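Local coordinates for TRNA (adenine(9)-n1)-methyltransferase (Sulfolobus acidocaldarius, PDB 5A7Z), which catalyses S-adenosyl-L-methionine-dependent methylation of N1 of adenosine 9 in tRNA, as a SPOUT-class enzyme of the TRM10 family, at residues Lys25-Lys30 / Ser50-Met55; Gly69-Ile72 / Ile78-Ile81; His103-Pro108 / Asp145-Val150; Gly115-Leu120 / Lys127-Val132. One frame throughout, in Å; residues are numbered along the deposited sequence.

Interaction 1: residues Lys25-Lys30 / Ser50-Met55; sequences KVFSQK and SLAIKM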
loop_
_atom_site.group_PDB
_atom_site.type_symbol
_atom_site.label_atom_id
_atom_site.label_comp_id
_atom_site.label_asym_id
_atom_site.label_seq_id
_atom_site.Cartn_x
_atom_site.Cartn_y
_atom_site.Cartn_z
ATOM N N LYS A 25 1.361 -13.183 -1.135
ATOM C CA LYS A 25 2.139 -14.181 -0.431
ATOM C C LYS A 25 1.357 -14.790 0.746
ATOM O O LYS A 25 1.312 -15.994 0.890
ATOM C CB LYS A 25 3.436 -13.574 0.091
ATOM C CG LYS A 25 4.404 -14.580 0.671
ATOM C CD LYS A 25 5.371 -13.920 1.628
ATOM C CE LYS A 25 6.591 -14.799 1.894
ATOM N NZ LYS A 25 6.485 -15.498 3.192
ATOM N N VAL A 26 0.744 -13.950 1.572
ATOM C CA VAL A 26 0.024 -14.451 2.750
ATOM C C VAL A 26 -1.259 -15.205 2.345
ATOM O O VAL A 26 -1.664 -16.166 3.001
ATOM C CB VAL A 26 -0.272 -13.311 3.770
ATOM C CG1 VAL A 26 1.016 -12.614 4.165
ATOM C CG2 VAL A 26 -1.246 -12.284 3.208
ATOM N N PHE A 27 -1.889 -14.776 1.256
ATOM C CA PHE A 27 -3.072 -15.454 0.774
ATOM C C PHE A 27 -2.675 -16.811 0.258
ATOM O O PHE A 27 -3.255 -17.821 0.661
ATOM C CB PHE A 27 -3.761 -14.637 -0.315
ATOM C CG PHE A 27 -5.179 -15.069 -0.620
ATOM C CD1 PHE A 27 -5.846 -16.023 0.169
ATOM C CD2 PHE A 27 -5.887 -14.449 -1.656
ATOM C CE1 PHE A 27 -7.154 -16.380 -0.119
ATOM C CE2 PHE A 27 -7.189 -14.798 -1.937
ATOM C CZ PHE A 27 -7.824 -15.766 -1.174
ATOM N N SER A 28 -1.647 -16.853 -0.587
ATOM C CA SER A 28 -1.200 -18.126 -1.173
ATOM C C SER A 28 -0.768 -19.104 -0.119
ATOM O O SER A 28 -0.968 -20.269 -0.288
ATOM C CB SER A 28 -0.055 -17.936 -2.158
ATOM O OG SER A 28 1.030 -17.316 -1.532
ATOM N N GLN A 29 -0.131 -18.620 0.945
ATOM C CA GLN A 29 0.289 -19.483 2.070
ATOM C C GLN A 29 -0.896 -20.229 2.673
ATOM O O GLN A 29 -0.817 -21.410 2.981
ATOM C CB GLN A 29 1.000 -18.656 3.153
ATOM C CG GLN A 29 2.404 -18.225 2.728
ATOM C CD GLN A 29 3.199 -17.519 3.830
ATOM O OE1 GLN A 29 2.912 -16.375 4.199
ATOM N NE2 GLN A 29 4.229 -18.192 4.330
ATOM N N LYS A 30 -2.005 -19.528 2.805
ATOM C CA LYS A 30 -3.172 -20.094 3.387
ATOM C C LYS A 30 -3.784 -21.108 2.439
ATOM O O LYS A 30 -4.236 -22.190 2.858
ATOM C CB LYS A 30 -4.156 -18.993 3.707
ATOM C CG LYS A 30 -5.448 -19.490 4.296
ATOM C CD LYS A 30 -5.209 -20.295 5.555
ATOM C CE LYS A 30 -6.517 -20.800 6.123
ATOM N NZ LYS A 30 -6.316 -21.116 7.551
ATOM N N SER A 50 -5.811 -8.806 -5.512
ATOM C CA SER A 50 -7.141 -8.299 -5.890
ATOM C C SER A 50 -8.215 -9.180 -5.269
ATOM O O SER A 50 -9.208 -8.713 -4.795
ATOM C CB SER A 50 -7.300 -8.286 -7.412
ATOM O OG SER A 50 -6.308 -7.451 -8.043
ATOM N N LEU A 51 -7.976 -10.462 -5.229
ATOM C CA LEU A 51 -8.951 -11.348 -4.671
ATOM C C LEU A 51 -8.988 -11.131 -3.187
ATOM O O LEU A 51 -10.053 -11.061 -2.610
ATOM C CB LEU A 51 -8.624 -12.795 -5.010
ATOM C CG LEU A 51 -8.504 -13.096 -6.516
ATOM C CD1 LEU A 51 -8.274 -14.591 -6.709
ATOM C CD2 LEU A 51 -9.730 -12.660 -7.298
ATOM N N ALA A 52 -7.815 -11.004 -2.570
ATOM C CA ALA A 52 -7.750 -10.797 -1.118
ATOM C C ALA A 52 -8.532 -9.568 -0.724
ATOM O O ALA A 52 -9.314 -9.607 0.214
ATOM C CB ALA A 52 -6.325 -10.672 -0.650
ATOM N N ILE A 53 -8.375 -8.491 -1.481
ATOM C CA ILE A 53 -9.070 -7.266 -1.185
ATOM C C ILE A 53 -10.572 -7.488 -1.187
ATOM O O ILE A 53 -11.274 -6.987 -0.299
ATOM C CB ILE A 53 -8.715 -6.121 -2.183
ATOM C CG1 ILE A 53 -7.554 -5.289 -1.646
ATOM C CG2 ILE A 53 -9.900 -5.171 -2.369
ATOM C CD1 ILE A 53 -7.855 -4.622 -0.306
ATOM N N LYS A 54 -11.075 -8.197 -2.194
ATOM C CA LYS A 54 -12.512 -8.425 -2.281
ATOM C C LYS A 54 -12.987 -9.332 -1.139
ATOM O O LYS A 54 -14.116 -9.216 -0.650
ATOM C CB LYS A 54 -12.876 -9.010 -3.635
ATOM C CG LYS A 54 -12.832 -7.977 -4.772
ATOM C CD LYS A 54 -14.008 -8.151 -5.737
ATOM C CE LYS A 54 -14.059 -7.045 -6.799
ATOM N NZ LYS A 54 -15.126 -7.316 -7.798
HETATM N N MSE A 55 -12.120 -10.218 -0.702
HETATM C CA MSE A 55 -12.489 -11.147 0.335
HETATM C C MSE A 55 -12.518 -10.427 1.654
HETATM O O MSE A 55 -13.344 -10.714 2.493
HETATM C CB MSE A 55 -11.501 -12.301 0.363
HETATM C CG MSE A 55 -11.990 -13.349 1.350
HETATM SE SE MSE A 55 -10.824 -14.927 1.263
HETATM C CE MSE A 55 -9.217 -13.958 1.884
#

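Interaction 2: residues Gly69-Ile72 / Ile78-Ile81; sequences GMLI and IKLI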
loop_
_atom_site.group_PDB
_atom_site.type_symbol
_atom_site.label_atom_id
_atom_site.label_comp_id
_atom_site.label_asym_id
_atom_site.label_seq_id
_atom_site.Cartn_x
_atom_site.Cartn_y
_atom_site.Cartn_z
ATOM N N GLY A 69 -11.499 -24.183 -16.926
ATOM C CA GLY A 69 -11.311 -22.850 -17.426
ATOM C C GLY A 69 -9.958 -22.782 -18.025
ATOM O O GLY A 69 -9.240 -23.781 -18.077
HETATM N N MSE A 70 -9.581 -21.614 -18.483
HETATM C CA MSE A 70 -8.280 -21.475 -19.077
HETATM C C MSE A 70 -7.411 -20.793 -18.076
HETATM O O MSE A 70 -7.877 -19.973 -17.321
HETATM C CB MSE A 70 -8.451 -20.735 -20.397
HETATM C CG MSE A 70 -8.108 -19.266 -20.311
HETATM SE SE MSE A 70 -7.803 -18.625 -22.146
HETATM C CE MSE A 70 -5.845 -18.897 -22.272
ATOM N N LEU A 71 -6.139 -21.151 -18.049
ATOM C CA LEU A 71 -5.181 -20.525 -17.154
ATOM C C LEU A 71 -4.961 -19.073 -17.507
ATOM O O LEU A 71 -4.557 -18.754 -18.617
ATOM C CB LEU A 71 -3.848 -21.265 -17.197
ATOM C CG LEU A 71 -2.819 -20.763 -16.174
ATOM C CD1 LEU A 71 -3.359 -20.951 -14.760
ATOM C CD2 LEU A 71 -1.470 -21.467 -16.337
ATOM N N ILE A 72 -5.245 -18.187 -16.558
ATOM C CA ILE A 72 -5.033 -16.781 -16.760
ATOM C C ILE A 72 -3.679 -16.358 -16.222
ATOM O O ILE A 72 -2.958 -15.628 -16.874
ATOM C CB ILE A 72 -6.128 -15.954 -16.080
ATOM C CG1 ILE A 72 -7.503 -16.447 -16.506
ATOM C CG2 ILE A 72 -5.939 -14.477 -16.387
ATOM C CD1 ILE A 72 -7.728 -16.485 -18.004
ATOM N N ILE A 78 -0.466 -20.512 -7.277
ATOM C CA ILE A 78 -1.898 -20.755 -7.346
ATOM C C ILE A 78 -2.328 -20.414 -8.739
ATOM O O ILE A 78 -2.118 -19.304 -9.180
ATOM C CB ILE A 78 -2.700 -19.884 -6.362
ATOM C CG1 ILE A 78 -2.043 -19.824 -4.958
ATOM C CG2 ILE A 78 -4.123 -20.385 -6.305
ATOM C CD1 ILE A 78 -1.925 -21.179 -4.261
ATOM N N LYS A 79 -2.918 -21.374 -9.439
ATOM C CA LYS A 79 -3.476 -21.117 -10.752
ATOM C C LYS A 79 -4.810 -20.383 -10.670
ATOM O O LYS A 79 -5.752 -20.825 -9.958
ATOM C CB LYS A 79 -3.690 -22.432 -11.495
ATOM C CG LYS A 79 -2.423 -23.213 -11.798
ATOM C CD LYS A 79 -2.792 -24.444 -12.617
ATOM C CE LYS A 79 -1.669 -25.456 -12.706
ATOM N NZ LYS A 79 -1.866 -26.398 -13.852
ATOM N N LEU A 80 -4.914 -19.280 -11.416
ATOM C CA LEU A 80 -6.163 -18.515 -11.484
ATOM C C LEU A 80 -6.745 -18.691 -12.840
ATOM O O LEU A 80 -6.081 -18.406 -13.847
ATOM C CB LEU A 80 -5.920 -17.030 -11.214
ATOM C CG LEU A 80 -5.167 -16.719 -9.907
ATOM C CD1 LEU A 80 -4.965 -15.231 -9.688
ATOM C CD2 LEU A 80 -5.890 -17.326 -8.696
ATOM N N ILE A 81 -7.935 -19.275 -12.889
ATOM C CA ILE A 81 -8.497 -19.700 -14.142
ATOM C C ILE A 81 -9.837 -19.114 -14.365
ATOM O O ILE A 81 -10.537 -18.747 -13.428
ATOM C CB ILE A 81 -8.638 -21.232 -14.249
ATOM C CG1 ILE A 81 -9.707 -21.765 -13.294
ATOM C CG2 ILE A 81 -7.313 -21.902 -14.016
ATOM C CD1 ILE A 81 -9.928 -23.246 -13.418
#

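Interaction 3: residues His103-Pro108 / Asp145-Val150; sequences HLPEYP and DGNLTV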
loop_
_atom_site.group_PDB
_atom_site.type_symbol
_atom_site.label_atom_id
_atom_site.label_comp_id
_atom_site.label_asym_id
_atom_site.label_seq_id
_atom_site.Cartn_x
_atom_site.Cartn_y
_atom_site.Cartn_z
ATOM N N HIS A 103 -2.917 -14.063 7.417
ATOM C CA HIS A 103 -2.181 -13.253 8.344
ATOM C C HIS A 103 -1.848 -11.928 7.689
ATOM O O HIS A 103 -0.907 -11.826 6.916
ATOM C CB HIS A 103 -0.908 -13.950 8.828
ATOM C CG HIS A 103 -0.324 -13.320 10.055
ATOM N ND1 HIS A 103 -0.251 -13.973 11.268
ATOM C CD2 HIS A 103 0.136 -12.064 10.277
ATOM C CE1 HIS A 103 0.266 -13.160 12.173
ATOM N NE2 HIS A 103 0.507 -11.995 11.598
ATOM N N LEU A 104 -2.622 -10.914 8.012
ATOM C CA LEU A 104 -2.482 -9.631 7.363
ATOM C C LEU A 104 -1.119 -9.014 7.701
ATOM O O LEU A 104 -0.721 -8.980 8.854
ATOM C CB LEU A 104 -3.620 -8.707 7.774
ATOM C CG LEU A 104 -5.025 -9.315 7.659
ATOM C CD1 LEU A 104 -6.048 -8.441 8.357
ATOM C CD2 LEU A 104 -5.417 -9.521 6.209
ATOM N N PRO A 105 -0.376 -8.595 6.677
ATOM C CA PRO A 105 0.972 -8.072 6.839
ATOM C C PRO A 105 1.077 -6.788 7.708
ATOM O O PRO A 105 0.316 -5.866 7.537
ATOM C CB PRO A 105 1.396 -7.768 5.388
ATOM C CG PRO A 105 0.119 -7.499 4.675
ATOM C CD PRO A 105 -0.860 -8.447 5.292
ATOM N N GLU A 106 2.060 -6.729 8.594
ATOM C CA GLU A 106 2.279 -5.515 9.356
ATOM C C GLU A 106 2.930 -4.468 8.456
ATOM O O GLU A 106 2.573 -3.302 8.455
ATOM C CB GLU A 106 3.172 -5.820 10.551
ATOM C CG GLU A 106 3.418 -4.615 11.452
ATOM C CD GLU A 106 3.817 -4.996 12.878
ATOM O OE1 GLU A 106 3.695 -6.191 13.236
ATOM O OE2 GLU A 106 4.247 -4.093 13.646
ATOM N N TYR A 107 3.840 -4.929 7.637
ATOM C CA TYR A 107 4.669 -4.067 6.846
ATOM C C TYR A 107 4.390 -4.319 5.388
ATOM O O TYR A 107 3.948 -5.414 5.013
ATOM C CB TYR A 107 6.161 -4.335 7.175
ATOM C CG TYR A 107 6.525 -3.948 8.608
ATOM C CD1 TYR A 107 6.488 -2.620 9.012
ATOM C CD2 TYR A 107 6.836 -4.908 9.558
ATOM C CE1 TYR A 107 6.768 -2.262 10.301
ATOM C CE2 TYR A 107 7.125 -4.554 10.862
ATOM C CZ TYR A 107 7.085 -3.225 11.230
ATOM O OH TYR A 107 7.387 -2.844 12.529
ATOM N N PRO A 108 4.668 -3.320 4.541
ATOM C CA PRO A 108 5.173 -2.040 4.982
ATOM C C PRO A 108 4.064 -1.116 5.475
ATOM O O PRO A 108 2.884 -1.374 5.224
ATOM C CB PRO A 108 5.816 -1.468 3.716
ATOM C CG PRO A 108 5.023 -2.067 2.597
ATOM C CD PRO A 108 4.762 -3.469 3.072
ATOM N N ASP A 145 -6.240 -1.581 3.501
ATOM C CA ASP A 145 -6.443 -0.448 4.404
ATOM C C ASP A 145 -5.474 -0.420 5.582
ATOM O O ASP A 145 -5.060 0.608 6.002
ATOM C CB ASP A 145 -7.861 -0.397 4.995
ATOM C CG ASP A 145 -8.957 -0.317 3.958
ATOM O OD1 ASP A 145 -8.779 -0.773 2.840
ATOM O OD2 ASP A 145 -10.014 0.192 4.276
ATOM N N GLY A 146 -5.175 -1.582 6.132
ATOM C CA GLY A 146 -4.533 -1.671 7.463
ATOM C C GLY A 146 -3.070 -1.290 7.419
ATOM O O GLY A 146 -2.430 -1.143 8.453
ATOM N N ASN A 147 -2.551 -1.120 6.216
ATOM C CA ASN A 147 -1.180 -0.715 5.995
ATOM C C ASN A 147 -1.080 0.782 5.857
ATOM O O ASN A 147 -0.053 1.299 5.623
ATOM C CB ASN A 147 -0.614 -1.369 4.744
ATOM C CG ASN A 147 -0.417 -2.860 4.881
ATOM O OD1 ASN A 147 -1.207 -3.628 4.431
ATOM N ND2 ASN A 147 0.641 -3.249 5.487
ATOM N N LEU A 148 -2.182 1.462 5.990
ATOM C CA LEU A 148 -2.225 2.883 5.920
ATOM C C LEU A 148 -2.557 3.406 7.305
ATOM O O LEU A 148 -3.485 2.911 7.963
ATOM C CB LEU A 148 -3.296 3.328 4.924
ATOM C CG LEU A 148 -3.450 4.826 4.704
ATOM C CD1 LEU A 148 -2.178 5.451 4.116
ATOM C CD2 LEU A 148 -4.639 5.051 3.750
ATOM N N THR A 149 -1.783 4.397 7.730
ATOM C CA THR A 149 -1.986 5.088 8.988
ATOM C C THR A 149 -2.034 6.585 8.705
ATOM O O THR A 149 -1.172 7.126 7.949
ATOM C CB THR A 149 -0.836 4.780 9.966
ATOM O OG1 THR A 149 -1.019 3.477 10.507
ATOM C CG2 THR A 149 -0.798 5.758 11.110
ATOM N N VAL A 150 -3.059 7.233 9.245
ATOM C CA VAL A 150 -3.164 8.694 9.239
ATOM C C VAL A 150 -3.014 9.211 10.633
ATOM O O VAL A 150 -3.684 8.732 11.600
ATOM C CB VAL A 150 -4.513 9.201 8.714
ATOM C CG1 VAL A 150 -4.539 10.725 8.691
ATOM C CG2 VAL A 150 -4.779 8.639 7.338
#

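Interaction 4: residues Gly115-Leu120 / Lys127-Val132; sequences GLFEFL and KTLLQV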
loop_
_atom_site.group_PDB
_atom_site.type_symbol
_atom_site.label_atom_id
_atom_site.label_comp_id
_atom_site.label_asym_id
_atom_site.label_seq_id
_atom_site.Cartn_x
_atom_site.Cartn_y
_atom_site.Cartn_z
ATOM N N GLY A 115 -0.250 15.955 11.523
ATOM C CA GLY A 115 0.040 16.858 12.643
ATOM C C GLY A 115 -0.016 18.339 12.257
ATOM O O GLY A 115 -0.542 19.121 12.982
ATOM N N LEU A 116 0.478 18.692 11.075
ATOM C CA LEU A 116 0.521 20.088 10.628
ATOM C C LEU A 116 -0.837 20.711 10.194
ATOM O O LEU A 116 -0.859 21.875 9.814
ATOM C CB LEU A 116 1.525 20.239 9.453
ATOM C CG LEU A 116 1.020 20.021 7.995
ATOM C CD1 LEU A 116 2.066 20.492 6.987
ATOM C CD2 LEU A 116 0.617 18.582 7.699
ATOM N N PHE A 117 -1.936 19.948 10.219
ATOM C CA PHE A 117 -3.123 20.302 9.436
ATOM C C PHE A 117 -3.591 21.735 9.706
ATOM O O PHE A 117 -3.841 22.492 8.780
ATOM C CB PHE A 117 -4.272 19.323 9.681
ATOM C CG PHE A 117 -5.444 19.512 8.731
ATOM C CD1 PHE A 117 -5.361 19.093 7.390
ATOM C CD2 PHE A 117 -6.623 20.126 9.163
ATOM C CE1 PHE A 117 -6.425 19.298 6.514
ATOM C CE2 PHE A 117 -7.687 20.323 8.292
ATOM C CZ PHE A 117 -7.587 19.907 6.968
ATOM N N GLU A 118 -3.620 22.123 10.970
ATOM C CA GLU A 118 -4.108 23.443 11.358
ATOM C C GLU A 118 -3.171 24.606 10.980
ATOM O O GLU A 118 -3.567 25.742 11.040
ATOM C CB GLU A 118 -4.422 23.449 12.855
ATOM C CG GLU A 118 -5.505 22.430 13.255
ATOM C CD GLU A 118 -6.891 22.744 12.648
ATOM O OE1 GLU A 118 -7.241 23.944 12.548
ATOM O OE2 GLU A 118 -7.637 21.797 12.287
ATOM N N PHE A 119 -1.965 24.306 10.516
ATOM C CA PHE A 119 -1.041 25.326 10.015
ATOM C C PHE A 119 -1.236 25.588 8.515
ATOM O O PHE A 119 -0.596 26.474 7.974
ATOM C CB PHE A 119 0.418 24.883 10.195
ATOM C CG PHE A 119 0.821 24.605 11.623
ATOM C CD1 PHE A 119 0.470 23.409 12.251
ATOM C CD2 PHE A 119 1.644 25.489 12.306
ATOM C CE1 PHE A 119 0.871 23.138 13.547
ATOM C CE2 PHE A 119 2.050 25.217 13.602
ATOM C CZ PHE A 119 1.661 24.041 14.222
ATOM N N LEU A 120 -2.044 24.769 7.831
ATOM C CA LEU A 120 -2.205 24.881 6.392
ATOM C C LEU A 120 -3.210 25.970 6.061
ATOM O O LEU A 120 -4.199 26.158 6.758
ATOM C CB LEU A 120 -2.699 23.561 5.804
ATOM C CG LEU A 120 -1.770 22.347 5.945
ATOM C CD1 LEU A 120 -2.456 21.074 5.447
ATOM C CD2 LEU A 120 -0.450 22.601 5.222
ATOM N N LYS A 127 -6.913 20.361 -0.736
ATOM C CA LYS A 127 -6.069 19.408 -1.465
ATOM C C LYS A 127 -5.717 18.238 -0.584
ATOM O O LYS A 127 -5.920 17.099 -0.941
ATOM C CB LYS A 127 -4.760 20.046 -1.881
ATOM C CG LYS A 127 -4.859 20.958 -3.074
ATOM C CD LYS A 127 -3.548 21.707 -3.265
ATOM C CE LYS A 127 -2.459 20.808 -3.809
ATOM N NZ LYS A 127 -2.223 21.041 -5.262
ATOM N N THR A 128 -5.148 18.532 0.558
ATOM C CA THR A 128 -4.658 17.483 1.445
ATOM C C THR A 128 -5.730 16.462 1.767
ATOM O O THR A 128 -5.469 15.262 1.753
ATOM C CB THR A 128 -4.082 18.073 2.750
ATOM O OG1 THR A 128 -2.959 18.908 2.435
ATOM C CG2 THR A 128 -3.629 16.980 3.698
ATOM N N LEU A 129 -6.936 16.907 2.050
ATOM C CA LEU A 129 -7.992 15.943 2.438
ATOM C C LEU A 129 -8.420 15.072 1.261
ATOM O O LEU A 129 -8.822 13.878 1.431
ATOM C CB LEU A 129 -9.176 16.671 3.009
ATOM C CG LEU A 129 -8.836 17.301 4.346
ATOM C CD1 LEU A 129 -9.983 18.182 4.785
ATOM C CD2 LEU A 129 -8.559 16.208 5.383
ATOM N N LEU A 130 -8.342 15.657 0.064
ATOM C CA LEU A 130 -8.690 14.933 -1.145
ATOM C C LEU A 130 -7.611 13.891 -1.420
ATOM O O LEU A 130 -7.916 12.740 -1.710
ATOM C CB LEU A 130 -8.805 15.896 -2.330
ATOM C CG LEU A 130 -9.027 15.266 -3.689
ATOM C CD1 LEU A 130 -10.347 14.479 -3.708
ATOM C CD2 LEU A 130 -9.017 16.351 -4.761
ATOM N N GLN A 131 -6.343 14.316 -1.320
ATOM C CA GLN A 131 -5.213 13.424 -1.470
ATOM C C GLN A 131 -5.248 12.281 -0.467
ATOM O O GLN A 131 -4.996 11.131 -0.812
ATOM C CB GLN A 131 -3.915 14.196 -1.372
ATOM C CG GLN A 131 -3.676 15.060 -2.617
ATOM C CD GLN A 131 -2.521 16.000 -2.460
ATOM O OE1 GLN A 131 -1.630 15.784 -1.635
ATOM N NE2 GLN A 131 -2.493 17.036 -3.282
ATOM N N VAL A 132 -5.581 12.572 0.764
ATOM C CA VAL A 132 -5.639 11.518 1.729
ATOM C C VAL A 132 -6.655 10.487 1.333
ATOM O O VAL A 132 -6.371 9.308 1.335
ATOM C CB VAL A 132 -5.927 12.033 3.109
ATOM C CG1 VAL A 132 -6.465 10.908 3.996
ATOM C CG2 VAL A 132 -4.648 12.587 3.695
#

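Interaction 1: residues Lys25-Lys30 / Ser50-Met55
Phe27 reaches from helix 22-33 into helix 48-57, where its ring meets Leu51, Ala52 and Met55; it supplies more than half of the 159 Å² buried here. The two helices precede the long strand 60-75 and pack on the N-terminal mixed sheet, Leu51 against Phe93 and Ser28 against Ile78. Their segments run at 80° to each other, the axes 10.3 Å apart at closest approach, and the nearest alpha carbons belong to Phe27 and Ala52. With CG anti to the backbone N (chi1 -165°), the ring swings out from its own helix far enough to bridge this separation. The tight part is the ring's surround. CE of Met55, which is modelled as selenomethionine, lies over one face as a CH-pi donor, 4.1 Å from the centroid of the Phe27 ring and 28° off its normal. The selenium behind it approaches more obliquely, 4.0 Å from Phe27 CZ, and gives the contact its Met-aromatic character. Leu51 CB sits at the ring edge, in plane, 3.9 Å from Phe27 CE2, while Ala52 CB comes within 3.9 Å of Phe27 CD2. Leu48, one turn before Ala52, also packs against the Phe27 side chain. The solvent side is quite different. Lys25 and Gln29 are exposed and take no part in the contact, and Lys54, partly exposed on the second helix, pairs through NZ with Glu44. Every touching residue is buried. The interface is therefore held by dispersion and weak CH-pi attraction, with shape complementarity around one aromatic ring in place of directional polar bonds.

Interaction 2: residues Gly69-Ile72 / Ile78-Ile81
Ile72 N donates to Leu80 O across the hairpin formed by strands 60-75 and 78-82, with 2.8 Å between the two atoms and an N-H...O angle of 157°. Beside this bond Leu71 and Ile81 form an antiparallel non-hydrogen-bonded pair, their CA atoms 4.6 Å apart, and their side chains share one face of the sheet. Ile81 CA also approaches Met70 O at 3.3 Å, a CA-H...O contact that accompanies the close approach of the backbones. The side chains then fill in around the backbone. A chi1 of -174° directs CG of Leu71 so that its CD1 comes 3.6 Å from Lys79 CB, the two side chains crossing at about a right angle; the same Leu71 methyl is 4.1 Å from Ile81 CG2. At the other end Ile81 CD1 extends to within 4.0 Å of Gly69 N. A second shell fixes both strands. Met70 pairs with Ser82 in register, whereas Leu80 bonds to both Ile72 and Thr73, consistent with a classic beta bulge at Ile72-Thr73, where Ile72 has helical backbone angles. Gly69 bonds with Glu87 of the next strand, whose carboxylate also takes the ammonium group of Lys79 in a salt bridge, while Leu80 packs on Leu48 and Leu51 of helix 48-57. The polar backbone thus sets the register, and the aliphatic carbons, including the methylene chain of Lys79, supply an apolar cover over it.

Interaction 3: residues His103-Pro108 / Asp145-Val150
Where the linker after strand 91-95 runs into strand 109-113 of the SPOUT-type methyltransferase domain, Asn147 ties the carbonyls of Pro105 and Pro108, at the end of that loop, to the start of the parallel neighbour strand 148-151. The amide nitrogen does the work. Asn147 ND2 donates to Pro108 O at 2.9 Å with an N-H...O angle of 140°, and the donor is tilted from the carbonyl plane by 28°, a bent approach. A second and weak bond runs from Asn147 ND2 to Pro105 O at 3.3 Å. One amide group thus spans two carbonyls three residues apart, and the linker bends round it, with a cis peptide bond preceding Pro108. Because Asn147 CG lies anti to its own carbonyl carbon (chi1 -69°), the amide is carried toward the linker. Its other end is less well served: Asn147 OD1 is buried here without a polar partner in the model, and lies 4.1 Å from Pro105 CG. An alanine in place of Asn147 would probably leave the carbonyls of Pro105 and Pro108 without this donor and free the linker to shift against the strand. Around the contact, Pro105 packs on Thr22 and Leu23 of helix 22-33, while the hydroxyl of Tyr107 is hydrogen-bonded with Asp173. Backbone bonds of Asn147 and Thr149 with Met110 continue directly from the side-chain link into the sheet. With helix 122-142 between them in the chain, strands 109-113 and 148-151 make a beta-alpha-beta crossover, and the asparagine links the starts of its two parallel strands.

Interaction 4: residues Gly115-Leu120 / Lys127-Val132
Leu129 on helix 122-142 meets the ring of Phe117, and its side chain can be followed outward atom by atom. From CB the chain turns with CG anti to the carbonyl carbon (chi1 -68°), which leads it round toward the 115-120 turn. Leu129 CG comes first, 3.8 Å from Phe117 CE1. The branches then part: Leu129 CD1 lies 3.7 Å from Phe117 CZ, and Leu129 CD2 is 3.9 Å from Phe117 CE1. Both methyls lie on one side of the ring plane, obliquely near the CE1-CZ bond, and the two side chains cross at about a right angle. A glycine in place of Leu129 would probably open a gap beside CE1 and CZ and let the ring of Phe117 turn more freely. Nearby, Leu120 CD1 packs 3.7 Å from Thr128 OG1, an oxygen already engaged in a hydrogen bond with the backbone carbonyl of Glu124 one turn earlier. The Phe117 ring also takes part in a cation-pi contact with Lys153, and Leu129 further touches Tyr156. In this way the short 3-10 turn that follows strand 109-113 folds back on the N-terminal half of helix 122-142, beside the loop after strand 148-151.

How the interactions relate
Along the chain interaction 1 comes first and interaction 2 second, both complete before interaction 3 opens; interaction 4 falls between the two segments of interaction 3. Interactions 1 and 2, centres about 15 Å apart, share the N-terminal helices and mixed sheet. Interactions 3 and 4, centres about 21 Å apart, lie in the TRM10-type methyltransferase range: interaction 3 leads into adjacent parallel strands of its mixed sheet, interaction 4 lies on the crossover helix between them. Interaction 3 sits at the junction, its centre about 14 Å from that of interaction 1, with Val26 touching His103. The layout is consistent with an N-terminal domain packed beside the SPOUT methyltransferase domain, met at the 103-108 loop.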